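Local coordinates for pectate lyase (Pectobacterium carotovorum, PDB 4U49), which cleaves polygalacturonate by calcium-dependent beta-elimination and is probably also active on highly methylated pectins, at residues C337-S340 / R341-K345; I157-N161 / A162-N166; A128-D132 / K133-C137. All coordinates share one frame; numbering follows the deposited sequence.

Contact 1 (C337-S340 / R341-K345)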
loop_
_atom_site.group_PDB
_atom_site.type_symbol
_atom_site.label_atom_id
_atom_site.label_comp_id
_atom_site.label_asym_id
_atom_site.label_seq_id
_atom_site.Cartn_x
_atom_site.Cartn_y
_atom_site.Cartn_z
ATOM N N CYS A 337 -1.452 -2.369 -20.600
ATOM C CA CYS A 337 -2.368 -1.766 -19.644
ATOM C C CYS A 337 -3.650 -2.582 -19.551
ATOM O O CYS A 337 -4.647 -2.275 -20.204
ATOM C CB CYS A 337 -2.672 -0.316 -20.027
ATOM S SG CYS A 337 -1.252 0.809 -19.820
ATOM N N LYS A 338 -3.605 -3.635 -18.741
ATOM C CA LYS A 338 -4.769 -4.481 -18.528
ATOM C C LYS A 338 -5.693 -3.844 -17.501
ATOM O O LYS A 338 -5.833 -4.326 -16.374
ATOM C CB LYS A 338 -4.347 -5.883 -18.091
ATOM C CG LYS A 338 -3.586 -6.638 -19.162
ATOM C CD LYS A 338 -3.308 -8.074 -18.755
ATOM C CE LYS A 338 -2.553 -8.812 -19.852
ATOM N NZ LYS A 338 -2.253 -10.222 -19.476
ATOM N N VAL A 339 -6.313 -2.743 -17.911
ATOM C CA VAL A 339 -7.249 -2.004 -17.078
ATOM C C VAL A 339 -8.355 -1.428 -17.960
ATOM O O VAL A 339 -8.089 -0.877 -19.030
ATOM C CB VAL A 339 -6.545 -0.871 -16.290
ATOM C CG1 VAL A 339 -5.782 0.058 -17.227
ATOM C CG2 VAL A 339 -7.546 -0.090 -15.450
ATOM N N SER A 340 -9.599 -1.590 -17.526
ATOM C CA SER A 340 -10.733 -1.005 -18.231
ATOM C C SER A 340 -11.239 0.203 -17.458
ATOM O O SER A 340 -10.984 0.330 -16.261
ATOM C CB SER A 340 -11.850 -2.034 -18.419
ATOM O OG SER A 340 -11.356 -3.203 -19.049
ATOM N N ARG A 341 -11.955 1.092 -18.140
ATOM C CA ARG A 341 -12.491 2.286 -17.495
ATOM C C ARG A 341 -13.413 1.931 -16.328
ATOM O O ARG A 341 -13.550 2.702 -15.380
ATOM C CB ARG A 341 -13.232 3.153 -18.513
ATOM C CG ARG A 341 -12.302 3.933 -19.426
ATOM C CD ARG A 341 -13.067 4.699 -20.488
ATOM N NE ARG A 341 -12.179 5.562 -21.260
ATOM C CZ ARG A 341 -11.453 5.153 -22.294
ATOM N NH1 ARG A 341 -11.507 3.888 -22.688
ATOM N NH2 ARG A 341 -10.670 6.012 -22.933
ATOM N N SER A 342 -14.024 0.753 -16.395
ATOM C CA SER A 342 -14.922 0.293 -15.342
ATOM C C SER A 342 -14.163 -0.142 -14.087
ATOM O O SER A 342 -14.757 -0.301 -13.019
ATOM C CB SER A 342 -15.791 -0.859 -15.852
ATOM O OG SER A 342 -14.999 -1.960 -16.261
ATOM N N ASN A 343 -12.853 -0.330 -14.216
ATOM C CA ASN A 343 -12.019 -0.731 -13.085
ATOM C C ASN A 343 -11.628 0.445 -12.193
ATOM O O ASN A 343 -11.085 0.255 -11.103
ATOM C CB ASN A 343 -10.755 -1.439 -13.577
ATOM C CG ASN A 343 -11.050 -2.761 -14.252
ATOM O OD1 ASN A 343 -10.750 -2.948 -15.428
ATOM N ND2 ASN A 343 -11.635 -3.692 -13.506
ATOM N N VAL A 344 -11.895 1.661 -12.659
ATOM C CA VAL A 344 -11.536 2.858 -11.907
ATOM C C VAL A 344 -12.775 3.696 -11.623
ATOM O O VAL A 344 -13.516 4.049 -12.538
ATOM C CB VAL A 344 -10.499 3.711 -12.661
ATOM C CG1 VAL A 344 -9.976 4.821 -11.764
ATOM C CG2 VAL A 344 -9.357 2.837 -13.156
ATOM N N LYS A 345 -13.003 4.005 -10.351
ATOM C CA LYS A 345 -14.216 4.704 -9.946
ATOM C C LYS A 345 -13.908 5.850 -8.989
ATOM O O LYS A 345 -12.965 5.770 -8.198
ATOM C CB LYS A 345 -15.201 3.722 -9.305
ATOM C CG LYS A 345 -15.653 2.616 -10.247
ATOM C CD LYS A 345 -16.778 1.788 -9.660
ATOM C CE LYS A 345 -17.227 0.713 -10.641
ATOM N NZ LYS A 345 -17.613 1.290 -11.962
HETATM O O HOH W 1 -10.015 -5.082 -17.379
#
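The carboxamide of N343 presents its oxygen edge to the backbone of S340, three residues earlier. S340 N donates to N343 OD1 over 2.8 Å, in the carbonyl plane and on a lone pair (C=O...donor angle 139°). The bond is fairly straight, 156° at the hydrogen. A second donor grips the same oxygen: a water that also donates to S340 OG, whose hydroxyl is further hydrogen-bonded to D333. At its nitrogen end, ND2 bonds to R297 O, so the plane is pinned at both ends. S340 CB and S340 O are displaced to one side of this plane, with S340 CB 3.3 Å from N343 OD1, whereas V339 CG2 lies on the other side, 4.0 Å from N343 CB. With chi1 at -66°, CG of N343 swings beside its own backbone N and the amide reaches back along the chain. The backbone of N343 closes the loop in the reverse sense, N343 N donating to S340 O over 2.8 Å. Apart from the polar bonds, V339 CG2 meets V344 CG2 at 4.1 Å, both valines also touching W332. R341 points away, its guanidinium held by E306 and by a cation-pi contact with W332. Together the backbone bond and the angles of R341 and S342 define a type I beta turn joining strands 337-338 and 344-345 at the C-terminal end of the parallel beta-helix.

Contact 2 (I157-N161 / A162-N166)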
loop_
_atom_site.group_PDB
_atom_site.type_symbol
_atom_site.label_atom_id
_atom_site.label_comp_id
_atom_site.label_asym_id
_atom_site.label_seq_id
_atom_site.Cartn_x
_atom_site.Cartn_y
_atom_site.Cartn_z
ATOM N N ILE A 157 12.839 -2.179 7.210
ATOM C CA ILE A 157 12.683 -3.626 7.274
ATOM C C ILE A 157 13.103 -4.263 5.954
ATOM O O ILE A 157 12.715 -3.792 4.884
ATOM C CB ILE A 157 11.222 -4.032 7.583
ATOM C CG1 ILE A 157 10.818 -3.600 8.994
ATOM C CG2 ILE A 157 11.040 -5.533 7.424
ATOM C CD1 ILE A 157 11.452 -4.426 10.089
ATOM N N THR A 158 13.899 -5.326 6.030
ATOM C CA THR A 158 14.235 -6.117 4.851
ATOM C C THR A 158 13.611 -7.502 4.962
ATOM O O THR A 158 13.758 -8.186 5.977
ATOM C CB THR A 158 15.762 -6.258 4.656
ATOM O OG1 THR A 158 16.333 -4.970 4.401
ATOM C CG2 THR A 158 16.069 -7.178 3.478
ATOM N N LEU A 159 12.898 -7.903 3.916
ATOM C CA LEU A 159 12.250 -9.205 3.878
ATOM C C LEU A 159 12.907 -10.097 2.837
ATOM O O LEU A 159 13.020 -9.726 1.671
ATOM C CB LEU A 159 10.756 -9.060 3.564
ATOM C CG LEU A 159 9.919 -8.150 4.464
ATOM C CD1 LEU A 159 8.513 -8.000 3.900
ATOM C CD2 LEU A 159 9.878 -8.686 5.889
ATOM N N GLU A 160 13.342 -11.276 3.264
ATOM C CA GLU A 160 13.848 -12.280 2.340
ATOM C C GLU A 160 12.936 -13.493 2.369
ATOM O O GLU A 160 13.020 -14.313 3.285
ATOM C CB GLU A 160 15.283 -12.669 2.692
ATOM C CG GLU A 160 16.266 -11.523 2.548
ATOM C CD GLU A 160 17.689 -11.926 2.872
ATOM O OE1 GLU A 160 17.875 -12.888 3.644
ATOM O OE2 GLU A 160 18.620 -11.280 2.349
ATOM N N ASN A 161 12.062 -13.593 1.368
ATOM C CA ASN A 161 11.057 -14.649 1.315
ATOM C C ASN A 161 10.256 -14.678 2.616
ATOM O O ASN A 161 10.048 -15.736 3.206
ATOM C CB ASN A 161 11.721 -16.006 1.050
ATOM C CG ASN A 161 10.741 -17.058 0.577
ATOM O OD1 ASN A 161 9.926 -16.814 -0.312
ATOM N ND2 ASN A 161 10.815 -18.242 1.172
ATOM N N ALA A 162 9.818 -13.503 3.065
ATOM C CA ALA A 162 9.242 -13.365 4.402
ATOM C C ALA A 162 8.025 -12.443 4.443
ATOM O O ALA A 162 7.765 -11.693 3.504
ATOM C CB ALA A 162 10.304 -12.866 5.371
ATOM N N THR A 163 7.286 -12.505 5.546
ATOM C CA THR A 163 6.081 -11.705 5.714
ATOM C C THR A 163 6.166 -10.863 6.980
ATOM O O THR A 163 6.624 -11.334 8.020
ATOM C CB THR A 163 4.823 -12.600 5.773
ATOM O OG1 THR A 163 4.639 -13.244 4.509
ATOM C CG2 THR A 163 3.580 -11.783 6.100
ATOM N N ILE A 164 5.735 -9.611 6.888
ATOM C CA ILE A 164 5.650 -8.766 8.067
ATOM C C ILE A 164 4.237 -8.203 8.172
ATOM O O ILE A 164 3.611 -7.877 7.162
ATOM C CB ILE A 164 6.702 -7.630 8.032
ATOM C CG1 ILE A 164 6.779 -6.921 9.386
ATOM C CG2 ILE A 164 6.419 -6.649 6.902
ATOM C CD1 ILE A 164 8.049 -6.126 9.577
ATOM N N LYS A 165 3.716 -8.127 9.392
ATOM C CA LYS A 165 2.365 -7.621 9.582
ATOM C C LYS A 165 2.222 -6.744 10.820
ATOM O O LYS A 165 3.010 -6.844 11.761
ATOM C CB LYS A 165 1.363 -8.780 9.646
ATOM C CG LYS A 165 1.612 -9.777 10.759
ATOM C CD LYS A 165 0.603 -10.917 10.702
ATOM C CE LYS A 165 0.653 -11.622 9.356
ATOM N NZ LYS A 165 -0.279 -12.785 9.300
ATOM N N ASN A 166 1.217 -5.870 10.784
ATOM C CA ASN A 166 0.849 -5.027 11.918
ATOM C C ASN A 166 1.995 -4.135 12.392
ATOM O O ASN A 166 2.475 -4.265 13.517
ATOM C CB ASN A 166 0.344 -5.905 13.063
ATOM C CG ASN A 166 -0.737 -6.868 12.614
ATOM O OD1 ASN A 166 -1.573 -6.529 11.777
ATOM N ND2 ASN A 166 -0.725 -8.077 13.164
#
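Strand 157-160 turns through N161 and A162 into strand 163-165, so that L159 and I164 face one another across a corner whose strand axes come no closer than 8.0 Å, with N-to-C directions 140° apart. This is a bend in one coil of the right-handed parallel beta-helix expected of polysaccharide lyase family 3. N161 makes the bend in the left-handed helical conformation and sends its amide outward, where ND2 bonds to D132 of the previous coil and OD1 accepts from the backbone N of N184 in the next. Inside the corner the side chains meet only through carbon, and no hydrogen bond crosses it. L159 and I164 meet at about a right angle, L159 CD1 lying 3.9 Å from I164 CG2. The same methyl rests 3.8 Å from A162 O, while L159 CD2 touches A162 CB at 4.2 Å. L159 also packs on C185 and I187, which carries the interior on into the following coil. In I164 the CG1 branch runs opposite the backbone N (chi1 -169°) and continues extended, reaching tip to tip toward I157. Its end methyl is held against several carbons of that residue: I164 CD1 lies 3.7 Å from I157 CG2 and 3.8 Å from I157 CD1.

Contact 3 (A128-D132 / K133-C137)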
loop_
_atom_site.group_PDB
_atom_site.type_symbol
_atom_site.label_atom_id
_atom_site.label_comp_id
_atom_site.label_asym_id
_atom_site.label_seq_id
_atom_site.Cartn_x
_atom_site.Cartn_y
_atom_site.Cartn_z
ATOM N N ALA A 128 15.852 -4.479 10.743
ATOM C CA ALA A 128 15.902 -5.939 10.802
ATOM C C ALA A 128 15.896 -6.588 9.422
ATOM O O ALA A 128 15.315 -6.060 8.473
ATOM C CB ALA A 128 14.736 -6.472 11.625
ATOM N N VAL A 129 16.555 -7.739 9.326
ATOM C CA VAL A 129 16.481 -8.577 8.139
ATOM C C VAL A 129 15.779 -9.875 8.516
ATOM O O VAL A 129 16.277 -10.651 9.332
ATOM C CB VAL A 129 17.869 -8.882 7.545
ATOM C CG1 VAL A 129 17.742 -9.834 6.367
ATOM C CG2 VAL A 129 18.561 -7.600 7.118
ATOM N N ILE A 130 14.609 -10.096 7.929
ATOM C CA ILE A 130 13.766 -11.225 8.289
ATOM C C ILE A 130 13.683 -12.207 7.130
ATOM O O ILE A 130 13.360 -11.821 6.006
ATOM C CB ILE A 130 12.358 -10.750 8.680
ATOM C CG1 ILE A 130 12.441 -9.766 9.850
ATOM C CG2 ILE A 130 11.466 -11.930 9.022
ATOM C CD1 ILE A 130 11.161 -9.004 10.095
ATOM N N LYS A 131 13.983 -13.475 7.404
ATOM C CA LYS A 131 14.086 -14.482 6.349
ATOM C C LYS A 131 13.190 -15.695 6.575
ATOM O O LYS A 131 13.139 -16.245 7.677
ATOM C CB LYS A 131 15.532 -14.964 6.212
ATOM C CG LYS A 131 16.587 -13.922 6.522
ATOM C CD LYS A 131 17.966 -14.560 6.569
ATOM C CE LYS A 131 18.889 -13.821 7.525
ATOM N NZ LYS A 131 19.566 -12.669 6.867
ATOM N N ASP A 132 12.493 -16.101 5.515
ATOM C CA ASP A 132 11.746 -17.357 5.473
ATOM C C ASP A 132 10.801 -17.559 6.653
ATOM O O ASP A 132 10.695 -18.662 7.189
ATOM C CB ASP A 132 12.722 -18.537 5.393
ATOM C CG ASP A 132 13.595 -18.482 4.159
ATOM O OD1 ASP A 132 13.056 -18.234 3.061
ATOM O OD2 ASP A 132 14.821 -18.679 4.284
ATOM N N LYS A 133 10.112 -16.497 7.054
ATOM C CA LYS A 133 9.167 -16.592 8.156
ATOM C C LYS A 133 8.189 -15.427 8.153
ATOM O O LYS A 133 8.360 -14.458 7.414
ATOM C CB LYS A 133 9.902 -16.646 9.499
ATOM C CG LYS A 133 10.561 -15.342 9.896
ATOM C CD LYS A 133 11.405 -15.509 11.146
ATOM C CE LYS A 133 12.558 -16.472 10.908
ATOM N NZ LYS A 133 13.464 -16.544 12.083
ATOM N N THR A 134 7.162 -15.541 8.987
ATOM C CA THR A 134 6.175 -14.484 9.158
ATOM C C THR A 134 6.342 -13.846 10.528
ATOM O O THR A 134 6.411 -14.542 11.538
ATOM C CB THR A 134 4.744 -15.020 9.004
ATOM O OG1 THR A 134 4.547 -15.466 7.655
ATOM C CG2 THR A 134 3.721 -13.938 9.332
ATOM N N VAL A 135 6.409 -12.521 10.559
ATOM C CA VAL A 135 6.651 -11.806 11.804
ATOM C C VAL A 135 5.545 -10.788 12.091
ATOM O O VAL A 135 5.207 -9.969 11.239
ATOM C CB VAL A 135 8.024 -11.113 11.763
ATOM C CG1 VAL A 135 8.160 -10.127 12.885
ATOM C CG2 VAL A 135 9.137 -12.153 11.835
ATOM N N ASP A 136 4.980 -10.865 13.295
ATOM C CA ASP A 136 3.889 -9.994 13.722
ATOM C C ASP A 136 4.424 -8.913 14.659
ATOM O O ASP A 136 4.835 -9.204 15.781
ATOM C CB ASP A 136 2.796 -10.819 14.416
ATOM C CG ASP A 136 1.505 -10.040 14.646
ATOM O OD1 ASP A 136 1.527 -8.794 14.644
ATOM O OD2 ASP A 136 0.457 -10.690 14.845
ATOM N N CYS A 137 4.412 -7.665 14.199
ATOM C CA CYS A 137 4.977 -6.572 14.985
ATOM C C CYS A 137 3.996 -6.007 16.008
ATOM O O CYS A 137 4.326 -5.073 16.739
ATOM C CB CYS A 137 5.467 -5.459 14.060
ATOM S SG CYS A 137 6.793 -5.993 12.959
#
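The CG2 methyl of I130 meets both K133 and V135 inside another corner of the parallel beta-helix, between strands 128-131 and 134-136. D132 takes the left-handed helical conformation and swings the chain round, much as N161 does in the next coil. I130 is buried. Its chi1 of -58° sets CG1 beside the backbone N and directs CG2 into the angle of the corner, where it touches two neighbours that lie next to each other: I130 CG2 is 3.6 Å from K133 CG and 3.7 Å from V135 CG2. The extended CG1 branch carries CD1 alongside the valine as well, with I130 CD1 4.1 Å from V135 CB. V135 is rotated to match: CG1 lies opposite the backbone N, and CG2, beside that N, is the branch that meets the isoleucine. The two side chains cross at a slant.

In K133, chi1 of 70° places CG between the backbone N and the carbonyl carbon, and a second bend at chi3 (63°) folds the chain back over K131 O. The aliphatic part consequently crosses I130 at about a right angle, and the ammonium reaches E123, with which NZ forms a salt bridge. E123 also touches I130, and S121 and C124 touch V135, so residues just ahead of strand 128-131 cover this corner. C124 is tied to it covalently through its disulfide with C137. No hydrogen bond spans the two segments; K131 O and K133 N approach but at a poor angle. The lysine methylenes instead lie against that carbonyl, K133 CG at 3.5 Å and K133 CE at 3.3 Å from K131 O.

In the fold
Contacts 2 and 3 are equivalent corners of successive coils, their centres 5 Å apart: strand 128-131 pairs in parallel with 157-160, and 134-136 with 163-165. Hydrogen bonds probably join them directly, E160 N to I130 O and N166 ND2 to D136 OD1. Contact 2, flanked by coils, is the more buried and is built from aliphatic side chains; contact 3, on an outermost strand, mixes buried I130 and V135 with an exposed lysine. Contact 1 lies about 30 Å from contact 2 and 35 Å from contact 3, centre to centre, beyond the chain's centre. It lies near the other end of the beta-helix, where a tight turn relies chiefly on hydrogen bonds and water, with one valine pair added.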